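PDB 3AIZ: DNA polymerase sliding clamp 2, which forms, with its partner subunits, a sliding ring around DNA that tethers the replicative polymerase and other DNA-processing proteins during replication. Local coordinates for residues A[1-15]-A[50-64]. Numbering follows the deposited sequence.
Sequences MIKATYSSAKDFYSL and FKIPKEYLEDYTIDK
Lys3 and Thr61 form an antiparallel hydrogen-bonded pair: Lys3 N donates to Thr61 O at 2.8 Å, and Thr61 N returns a bond to Lys3 O. Thr5 and Glu58 pair likewise; Glu58 N reaches Thr5 O at 3.0 Å, whereas the bond from Thr5 N to Glu58 O is weak. Segment 50-64 carries one extra residue between the two pairs, a beta bulge, and the backbone turns a corner at Asp59, which adopts positive phi and psi.

Beside this ladder the apolar side chains meet. Ala4 CB lies 3.4 Å from Tyr60 CD1, while the ring of Tyr60 has Leu57 CD1 over one face and Ile62 CG2 over the opposite one; its hydroxyl is bonded to Thr31 O. The ring of Tyr6, swung away from its own backbone N (chi1 -170°), lies obliquely across Ile52; Ile52 CG2 comes to 3.6 Å from Tyr6 CE1, and the Tyr6 OH continues to Ser236 and Gly238. Farther along the segment, Leu15 CD1 meets the Phe50 ring at its edge, and Phe50 CZ sits over a face of Phe12, the two planes inclined at 43°.

Ser8 OG accepts from Asp11 N and so caps helix 9-15, which carries Phe12 and Leu15 against strand 50-53. Strand 3-6 also pairs, through Ile2, Ala4 and Tyr6, with strand 88-93, and so lies between that strand and residues 58-61 within the N-terminal domain. Backbone bonds thus fix the register of this pairing, while the helix is joined to strand 50-53 by purely apolar side-chain packing.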
ATOM      1  N   MET A   1      16.186 -44.423  -9.382  1.00 57.98           N
ATOM      2  CA  MET A   1      16.008 -43.325 -10.324  1.00 55.61           C
ATOM      3  C   MET A   1      16.959 -42.173 -10.017  1.00 53.08           C
ATOM      4  O   MET A   1      17.786 -42.262  -9.110  1.00 53.33           O
ATOM      5  CB  MET A   1      14.559 -42.835 -10.313  1.00 57.90           C
ATOM      6  CG  MET A   1      13.553 -43.853 -10.836  1.00 61.21           C
ATOM      7  SD  MET A   1      11.882 -43.183 -10.973  1.00 71.58           S
ATOM      8  CE  MET A   1      10.994 -44.601 -11.615  1.00 72.59           C
ATOM      9  N   ILE A   2      16.832 -41.090 -10.779  1.00 48.33           N
ATOM     10  CA  ILE A   2      17.709 -39.933 -10.634  1.00 45.08           C
ATOM     11  C   ILE A   2      17.308 -39.055  -9.451  1.00 41.40           C
ATOM     12  O   ILE A   2      16.133 -38.742  -9.265  1.00 41.34           O
ATOM     13  CB  ILE A   2      17.724 -39.081 -11.917  1.00 46.02           C
ATOM     14  CG1 ILE A   2      18.142 -39.936 -13.115  1.00 46.84           C
ATOM     15  CG2 ILE A   2      18.652 -37.888 -11.756  1.00 40.50           C
ATOM     16  CD1 ILE A   2      18.154 -39.185 -14.425  1.00 51.96           C
ATOM     17  N   LYS A   3      18.297 -38.660  -8.657  1.00 37.65           N
ATOM     18  CA  LYS A   3      18.061 -37.844  -7.473  1.00 37.74           C
ATOM     19  C   LYS A   3      19.283 -36.979  -7.175  1.00 37.82           C
ATOM     20  O   LYS A   3      20.394 -37.488  -7.038  1.00 38.44           O
ATOM     21  CB  LYS A   3      17.731 -38.740  -6.276  1.00 38.56           C
ATOM     22  CG  LYS A   3      17.464 -37.998  -4.977  1.00 41.10           C
ATOM     23  CD  LYS A   3      17.192 -38.972  -3.840  1.00 43.67           C
ATOM     24  CE  LYS A   3      17.193 -38.273  -2.487  1.00 46.54           C
ATOM     25  NZ  LYS A   3      16.114 -37.254  -2.375  1.00 48.97           N
ATOM     26  N   ALA A   4      19.077 -35.668  -7.080  1.00 36.22           N
ATOM     27  CA  ALA A   4      20.180 -34.738  -6.854  1.00 36.25           C
ATOM     28  C   ALA A   4      19.786 -33.605  -5.915  1.00 32.99           C
ATOM     29  O   ALA A   4      18.625 -33.208  -5.861  1.00 32.20           O
ATOM     30  CB  ALA A   4      20.678 -34.179  -8.178  1.00 34.37           C
ATOM     31  N   THR A   5      20.761 -33.084  -5.178  1.00 31.99           N
ATOM     32  CA  THR A   5      20.509 -32.005  -4.227  1.00 32.51           C
ATOM     33  C   THR A   5      21.435 -30.813  -4.457  1.00 34.57           C
ATOM     34  O   THR A   5      22.656 -30.961  -4.502  1.00 36.47           O
ATOM     35  CB  THR A   5      20.665 -32.488  -2.775  1.00 34.83           C
ATOM     36  OG1 THR A   5      19.633 -33.436  -2.469  1.00 37.66           O
ATOM     37  CG2 THR A   5      20.567 -31.317  -1.813  1.00 35.89           C
ATOM     38  N   TYR A   6      20.844 -29.633  -4.600  1.00 32.58           N
ATOM     39  CA  TYR A   6      21.605 -28.406  -4.793  1.00 32.28           C
ATOM     40  C   TYR A   6      21.470 -27.519  -3.557  1.00 34.50           C
ATOM     41  O   TYR A   6      20.397 -27.436  -2.961  1.00 35.42           O
ATOM     42  CB  TYR A   6      21.121 -27.675  -6.044  1.00 32.77           C
ATOM     43  CG  TYR A   6      22.004 -26.522  -6.450  1.00 35.70           C
ATOM     44  CD1 TYR A   6      23.173 -26.737  -7.164  1.00 34.11           C
ATOM     45  CD2 TYR A   6      21.667 -25.217  -6.121  1.00 35.72           C
ATOM     46  CE1 TYR A   6      23.985 -25.685  -7.536  1.00 36.79           C
ATOM     47  CE2 TYR A   6      22.471 -24.160  -6.490  1.00 37.70           C
ATOM     48  CZ  TYR A   6      23.628 -24.399  -7.196  1.00 36.20           C
ATOM     49  OH  TYR A   6      24.429 -23.347  -7.564  1.00 36.46           O
ATOM     50  N   SER A   7      22.557 -26.855  -3.178  1.00 35.98           N
ATOM     51  CA  SER A   7      22.624 -26.168  -1.887  1.00 35.71           C
ATOM     52  C   SER A   7      22.010 -24.768  -1.859  1.00 34.67           C
ATOM     53  O   SER A   7      21.995 -24.123  -0.813  1.00 33.88           O
ATOM     54  CB  SER A   7      24.072 -26.098  -1.394  1.00 32.58           C
ATOM     55  OG  SER A   7      24.843 -25.229  -2.205  1.00 36.59           O
ATOM     56  N   SER A   8      21.505 -24.296  -2.993  1.00 34.10           N
ATOM     57  CA  SER A   8      20.946 -22.947  -3.044  1.00 36.74           C
ATOM     58  C   SER A   8      19.744 -22.808  -3.976  1.00 37.35           C
ATOM     59  O   SER A   8      19.887 -22.808  -5.197  1.00 37.91           O
ATOM     60  CB  SER A   8      22.021 -21.932  -3.432  1.00 36.48           C
ATOM     61  OG  SER A   8      21.469 -20.631  -3.538  1.00 39.08           O
ATOM     62  N   ALA A   9      18.561 -22.677  -3.385  1.00 37.93           N
ATOM     63  CA  ALA A   9      17.345 -22.452  -4.151  1.00 36.73           C
ATOM     64  C   ALA A   9      17.406 -21.106  -4.862  1.00 39.27           C
ATOM     65  O   ALA A   9      17.006 -20.986  -6.018  1.00 38.81           O
ATOM     66  CB  ALA A   9      16.128 -22.515  -3.241  1.00 34.48           C
ATOM     67  N   LYS A  10      17.915 -20.097  -4.163  1.00 36.72           N
ATOM     68  CA  LYS A  10      17.998 -18.750  -4.713  1.00 41.59           C
ATOM     69  C   LYS A  10      18.859 -18.714  -5.971  1.00 41.65           C
ATOM     70  O   LYS A  10      18.432 -18.210  -7.010  1.00 41.78           O
ATOM     71  CB  LYS A  10      18.548 -17.772  -3.670  1.00 45.91           C
ATOM     72  CG  LYS A  10      18.348 -16.308  -4.034  1.00 57.84           C
ATOM     73  CD  LYS A  10      19.032 -15.382  -3.037  1.00 68.62           C
ATOM     74  CE  LYS A  10      20.546 -15.425  -3.185  1.00 67.82           C
ATOM     75  NZ  LYS A  10      20.986 -14.929  -4.520  1.00 58.88           N
ATOM     76  N   ASP A  11      20.071 -19.252  -5.874  1.00 41.80           N
ATOM     77  CA  ASP A  11      20.991 -19.278  -7.007  1.00 39.80           C
ATOM     78  C   ASP A  11      20.410 -20.045  -8.192  1.00 40.67           C
ATOM     79  O   ASP A  11      20.534 -19.616  -9.339  1.00 41.09           O
ATOM     80  CB  ASP A  11      22.341 -19.867  -6.592  1.00 36.84           C
ATOM     81  CG  ASP A  11      23.123 -18.940  -5.680  1.00 41.60           C
ATOM     82  OD1 ASP A  11      22.818 -17.729  -5.663  1.00 45.50           O
ATOM     83  OD2 ASP A  11      24.044 -19.417  -4.985  1.00 40.03           O
ATOM     84  N   PHE A  12      19.772 -21.175  -7.904  1.00 39.52           N
ATOM     85  CA  PHE A  12      19.102 -21.969  -8.927  1.00 37.15           C
ATOM     86  C   PHE A  12      18.090 -21.110  -9.684  1.00 40.61           C
ATOM     87  O   PHE A  12      18.000 -21.171 -10.911  1.00 40.72           O
ATOM     88  CB  PHE A  12      18.394 -23.163  -8.283  1.00 38.89           C
ATOM     89  CG  PHE A  12      18.137 -24.306  -9.226  1.00 37.00           C
ATOM     90  CD1 PHE A  12      18.522 -25.593  -8.893  1.00 36.65           C
ATOM     91  CD2 PHE A  12      17.510 -24.095 -10.443  1.00 37.45           C
ATOM     92  CE1 PHE A  12      18.286 -26.649  -9.754  1.00 36.32           C
ATOM     93  CE2 PHE A  12      17.273 -25.146 -11.308  1.00 39.00           C
ATOM     94  CZ  PHE A  12      17.661 -26.425 -10.963  1.00 35.52           C
ATOM     95  N   TYR A  13      17.331 -20.306  -8.944  1.00 40.27           N
ATOM     96  CA  TYR A  13      16.314 -19.443  -9.535  1.00 41.16           C
ATOM     97  C   TYR A  13      16.925 -18.336 -10.389  1.00 45.46           C
ATOM     98  O   TYR A  13      16.391 -17.994 -11.446  1.00 45.08           O
ATOM     99  CB  TYR A  13      15.423 -18.838  -8.446  1.00 43.50           C
ATOM    100  CG  TYR A  13      14.395 -17.856  -8.966  1.00 46.08           C
ATOM    101  CD1 TYR A  13      14.635 -16.487  -8.934  1.00 48.37           C
ATOM    102  CD2 TYR A  13      13.186 -18.296  -9.488  1.00 46.85           C
ATOM    103  CE1 TYR A  13      13.700 -15.587  -9.407  1.00 52.50           C
ATOM    104  CE2 TYR A  13      12.244 -17.403  -9.963  1.00 47.38           C
ATOM    105  CZ  TYR A  13      12.506 -16.049  -9.921  1.00 54.99           C
ATOM    106  OH  TYR A  13      11.572 -15.155 -10.393  1.00 54.06           O
ATOM    107  N   SER A  14      18.038 -17.772  -9.928  1.00 43.95           N
ATOM    108  CA  SER A  14      18.724 -16.724 -10.677  1.00 44.93           C
ATOM    109  C   SER A  14      19.182 -17.244 -12.033  1.00 45.89           C
ATOM    110  O   SER A  14      19.058 -16.558 -13.049  1.00 46.19           O
ATOM    111  CB  SER A  14      19.916 -16.177  -9.889  1.00 43.00           C
ATOM    112  OG  SER A  14      19.489 -15.333  -8.836  1.00 45.00           O
ATOM    113  N   LEU A  15      19.709 -18.463 -12.041  1.00 40.59           N
ATOM    114  CA  LEU A  15      20.158 -19.092 -13.274  1.00 42.67           C
ATOM    115  C   LEU A  15      19.012 -19.223 -14.274  1.00 45.47           C
ATOM    116  O   LEU A  15      19.123 -18.784 -15.417  1.00 46.36           O
ATOM    117  CB  LEU A  15      20.767 -20.464 -12.978  1.00 41.43           C
ATOM    118  CG  LEU A  15      21.948 -20.435 -12.005  1.00 42.70           C
ATOM    119  CD1 LEU A  15      22.371 -21.839 -11.604  1.00 36.02           C
ATOM    120  CD2 LEU A  15      23.116 -19.664 -12.604  1.00 41.29           C
ATOM    121  N   PHE A  50      22.862 -23.682 -19.189  1.00 40.55           N
ATOM    122  CA  PHE A  50      22.735 -23.761 -17.744  1.00 36.53           C
ATOM    123  C   PHE A  50      23.427 -25.039 -17.297  1.00 37.87           C
ATOM    124  O   PHE A  50      23.093 -26.120 -17.773  1.00 43.26           O
ATOM    125  CB  PHE A  50      21.258 -23.781 -17.350  1.00 38.02           C
ATOM    126  CG  PHE A  50      20.998 -24.336 -15.982  1.00 39.28           C
ATOM    127  CD1 PHE A  50      21.337 -23.617 -14.850  1.00 39.62           C
ATOM    128  CD2 PHE A  50      20.403 -25.575 -15.828  1.00 40.51           C
ATOM    129  CE1 PHE A  50      21.095 -24.128 -13.592  1.00 39.44           C
ATOM    130  CE2 PHE A  50      20.159 -26.090 -14.572  1.00 38.92           C
ATOM    131  CZ  PHE A  50      20.506 -25.365 -13.453  1.00 37.96           C
ATOM    132  N   LYS A  51      24.402 -24.922 -16.400  1.00 35.72           N
ATOM    133  CA  LYS A  51      25.189 -26.087 -16.003  1.00 35.50           C
ATOM    134  C   LYS A  51      25.570 -26.115 -14.524  1.00 34.24           C
ATOM    135  O   LYS A  51      26.075 -25.133 -13.980  1.00 36.63           O
ATOM    136  CB  LYS A  51      26.443 -26.206 -16.875  1.00 34.73           C
ATOM    137  CG  LYS A  51      27.407 -27.298 -16.434  1.00 37.47           C
ATOM    138  CD  LYS A  51      28.419 -27.623 -17.521  1.00 41.78           C
ATOM    139  CE  LYS A  51      29.255 -26.409 -17.887  1.00 51.32           C
ATOM    140  NZ  LYS A  51      30.165 -26.683 -19.038  1.00 54.50           N
ATOM    141  N   ILE A  52      25.328 -27.254 -13.884  1.00 36.37           N
ATOM    142  CA  ILE A  52      25.747 -27.477 -12.506  1.00 37.04           C
ATOM    143  C   ILE A  52      26.673 -28.688 -12.417  1.00 40.13           C
ATOM    144  O   ILE A  52      26.215 -29.829 -12.477  1.00 40.17           O
ATOM    145  CB  ILE A  52      24.547 -27.712 -11.573  1.00 33.32           C
ATOM    146  CG1 ILE A  52      23.545 -26.562 -11.684  1.00 35.29           C
ATOM    147  CG2 ILE A  52      25.016 -27.877 -10.137  1.00 32.30           C
ATOM    148  CD1 ILE A  52      22.388 -26.669 -10.715  1.00 32.41           C
ATOM    149  N   PRO A  53      27.983 -28.440 -12.279  1.00 42.00           N
ATOM    150  CA  PRO A  53      28.962 -29.525 -12.149  1.00 40.83           C
ATOM    151  C   PRO A  53      28.587 -30.474 -11.017  1.00 39.49           C
ATOM    152  O   PRO A  53      27.977 -30.046 -10.038  1.00 38.63           O
ATOM    153  CB  PRO A  53      30.256 -28.783 -11.809  1.00 40.81           C
ATOM    154  CG  PRO A  53      30.075 -27.428 -12.400  1.00 39.39           C
ATOM    155  CD  PRO A  53      28.617 -27.112 -12.248  1.00 39.59           C
ATOM    156  N   LYS A  54      28.950 -31.745 -11.152  1.00 45.35           N
ATOM    157  CA  LYS A  54      28.605 -32.751 -10.153  1.00 43.66           C
ATOM    158  C   LYS A  54      29.262 -32.453  -8.809  1.00 40.71           C
ATOM    159  O   LYS A  54      28.845 -32.974  -7.776  1.00 42.16           O
ATOM    160  CB  LYS A  54      29.003 -34.149 -10.630  1.00 43.48           C
ATOM    161  CG  LYS A  54      30.501 -34.407 -10.618  1.00 46.96           C
ATOM    162  CD  LYS A  54      30.805 -35.891 -10.735  1.00 54.73           C
ATOM    163  CE  LYS A  54      32.286 -36.173 -10.532  1.00 60.40           C
ATOM    164  NZ  LYS A  54      32.583 -37.634 -10.563  1.00 59.47           N
ATOM    165  N   GLU A  55      30.295 -31.617  -8.831  1.00 42.73           N
ATOM    166  CA  GLU A  55      30.995 -31.238  -7.611  1.00 42.93           C
ATOM    167  C   GLU A  55      30.066 -30.476  -6.676  1.00 42.78           C
ATOM    168  O   GLU A  55      30.227 -30.511  -5.455  1.00 45.21           O
ATOM    169  CB  GLU A  55      32.217 -30.378  -7.938  1.00 44.90           C
ATOM    170  CG  GLU A  55      33.005 -29.939  -6.713  1.00 51.93           C
ATOM    171  CD  GLU A  55      33.990 -28.824  -7.016  1.00 61.10           C
ATOM    172  OE1 GLU A  55      33.950 -28.282  -8.141  1.00 57.41           O
ATOM    173  OE2 GLU A  55      34.799 -28.488  -6.125  1.00 66.11           O
ATOM    174  N   TYR A  56      29.088 -29.791  -7.256  1.00 43.00           N
ATOM    175  CA  TYR A  56      28.168 -28.971  -6.480  1.00 42.24           C
ATOM    176  C   TYR A  56      26.810 -29.645  -6.318  1.00 39.29           C
ATOM    177  O   TYR A  56      25.828 -29.007  -5.937  1.00 37.29           O
ATOM    178  CB  TYR A  56      28.018 -27.594  -7.122  1.00 38.16           C
ATOM    179  CG  TYR A  56      29.342 -26.912  -7.379  1.00 43.91           C
ATOM    180  CD1 TYR A  56      30.126 -26.459  -6.327  1.00 44.03           C
ATOM    181  CD2 TYR A  56      29.807 -26.722  -8.673  1.00 44.64           C
ATOM    182  CE1 TYR A  56      31.338 -25.836  -6.556  1.00 46.95           C
ATOM    183  CE2 TYR A  56      31.017 -26.097  -8.913  1.00 43.17           C
ATOM    184  CZ  TYR A  56      31.778 -25.656  -7.850  1.00 47.39           C
ATOM    185  OH  TYR A  56      32.983 -25.035  -8.084  1.00 51.65           O
ATOM    186  N   LEU A  57      26.768 -30.941  -6.611  1.00 39.67           N
ATOM    187  CA  LEU A  57      25.571 -31.742  -6.394  1.00 37.57           C
ATOM    188  C   LEU A  57      25.829 -32.753  -5.286  1.00 36.65           C
ATOM    189  O   LEU A  57      26.701 -33.611  -5.413  1.00 43.28           O
ATOM    190  CB  LEU A  57      25.178 -32.476  -7.676  1.00 34.20           C
ATOM    191  CG  LEU A  57      24.817 -31.622  -8.891  1.00 37.21           C
ATOM    192  CD1 LEU A  57      24.669 -32.495 -10.126  1.00 36.31           C
ATOM    193  CD2 LEU A  57      23.545 -30.824  -8.634  1.00 34.43           C
ATOM    194  N   GLU A  58      25.075 -32.649  -4.197  1.00 34.44           N
ATOM    195  CA  GLU A  58      25.207 -33.593  -3.092  1.00 36.97           C
ATOM    196  C   GLU A  58      24.158 -34.694  -3.183  1.00 36.26           C
ATOM    197  O   GLU A  58      23.127 -34.526  -3.836  1.00 32.84           O
ATOM    198  CB  GLU A  58      25.100 -32.876  -1.744  1.00 39.84           C
ATOM    199  CG  GLU A  58      26.277 -31.968  -1.420  1.00 42.55           C
ATOM    200  CD  GLU A  58      26.244 -30.661  -2.190  1.00 43.51           C
ATOM    201  OE1 GLU A  58      25.140 -30.106  -2.375  1.00 40.29           O
ATOM    202  OE2 GLU A  58      27.324 -30.187  -2.602  1.00 47.42           O
ATOM    203  N   ASP A  59      24.431 -35.820  -2.528  1.00 41.39           N
ATOM    204  CA  ASP A  59      23.506 -36.951  -2.496  1.00 37.29           C
ATOM    205  C   ASP A  59      22.978 -37.242  -3.896  1.00 35.76           C
ATOM    206  O   ASP A  59      21.781 -37.446  -4.092  1.00 37.40           O
ATOM    207  CB  ASP A  59      22.347 -36.660  -1.539  1.00 40.86           C
ATOM    208  CG  ASP A  59      21.652 -37.921  -1.061  1.00 48.75           C
ATOM    209  OD1 ASP A  59      22.075 -39.025  -1.463  1.00 51.38           O
ATOM    210  OD2 ASP A  59      20.683 -37.804  -0.281  1.00 48.47           O
ATOM    211  N   TYR A  60      23.888 -37.261  -4.864  1.00 37.07           N
ATOM    212  CA  TYR A  60      23.523 -37.386  -6.269  1.00 38.28           C
ATOM    213  C   TYR A  60      23.503 -38.841  -6.727  1.00 43.50           C
ATOM    214  O   TYR A  60      24.548 -39.440  -6.975  1.00 49.83           O
ATOM    215  CB  TYR A  60      24.493 -36.572  -7.129  1.00 38.00           C
ATOM    216  CG  TYR A  60      24.130 -36.500  -8.593  1.00 36.73           C
ATOM    217  CD1 TYR A  60      22.821 -36.687  -9.015  1.00 41.06           C
ATOM    218  CD2 TYR A  60      25.094 -36.228  -9.553  1.00 37.56           C
ATOM    219  CE1 TYR A  60      22.487 -36.616 -10.352  1.00 39.96           C
ATOM    220  CE2 TYR A  60      24.767 -36.154 -10.892  1.00 37.24           C
ATOM    221  CZ  TYR A  60      23.463 -36.349 -11.286  1.00 37.94           C
ATOM    222  OH  TYR A  60      23.134 -36.277 -12.618  1.00 45.85           O
ATOM    223  N   THR A  61      22.303 -39.404  -6.833  1.00 44.14           N
ATOM    224  CA  THR A  61      22.135 -40.769  -7.314  1.00 44.22           C
ATOM    225  C   THR A  61      21.662 -40.767  -8.761  1.00 43.49           C
ATOM    226  O   THR A  61      20.718 -40.061  -9.114  1.00 43.13           O
ATOM    227  CB  THR A  61      21.125 -41.557  -6.457  1.00 45.80           C
ATOM    228  OG1 THR A  61      21.687 -41.809  -5.163  1.00 49.44           O
ATOM    229  CG2 THR A  61      20.786 -42.884  -7.116  1.00 47.94           C
ATOM    230  N   ILE A  62      22.324 -41.557  -9.596  1.00 47.95           N
ATOM    231  CA  ILE A  62      21.959 -41.649 -11.003  1.00 48.86           C
ATOM    232  C   ILE A  62      22.387 -42.987 -11.592  1.00 52.10           C
ATOM    233  O   ILE A  62      23.570 -43.326 -11.596  1.00 53.75           O
ATOM    234  CB  ILE A  62      22.572 -40.496 -11.822  1.00 48.76           C
ATOM    235  CG1 ILE A  62      22.285 -40.687 -13.311  1.00 49.63           C
ATOM    236  CG2 ILE A  62      24.069 -40.395 -11.568  1.00 48.63           C
ATOM    237  CD1 ILE A  62      22.857 -39.596 -14.185  1.00 47.36           C
ATOM    238  N   ASP A  63      21.415 -43.749 -12.081  1.00 56.76           N
ATOM    239  CA  ASP A  63      21.695 -45.050 -12.678  1.00 60.67           C
ATOM    240  C   ASP A  63      22.302 -44.901 -14.070  1.00 60.43           C
ATOM    241  O   ASP A  63      23.353 -45.471 -14.364  1.00 64.54           O
ATOM    242  CB  ASP A  63      20.432 -45.919 -12.724  1.00 61.83           C
ATOM    243  CG  ASP A  63      19.292 -45.264 -13.485  1.00 68.05           C
ATOM    244  OD1 ASP A  63      19.303 -44.025 -13.646  1.00 66.38           O
ATOM    245  OD2 ASP A  63      18.376 -45.995 -13.919  1.00 69.26           O
ATOM    246  N   LYS A  64      21.638 -44.127 -14.921  1.00 61.41           N
ATOM    247  CA  LYS A  64      22.117 -43.891 -16.277  1.00 63.97           C
ATOM    248  C   LYS A  64      21.593 -42.568 -16.824  1.00 59.34           C
ATOM    249  O   LYS A  64      20.496 -42.134 -16.470  1.00 55.76           O
ATOM    250  CB  LYS A  64      21.724 -45.052 -17.195  1.00 66.84           C
ATOM    251  CG  LYS A  64      20.263 -45.461 -17.099  1.00 72.02           C
ATOM    252  CD  LYS A  64      20.015 -46.784 -17.806  1.00 77.66           C
ATOM    253  CE  LYS A  64      18.604 -47.292 -17.550  1.00 82.00           C
ATOM    254  NZ  LYS A  64      18.381 -48.643 -18.141  1.00 76.52           N
TER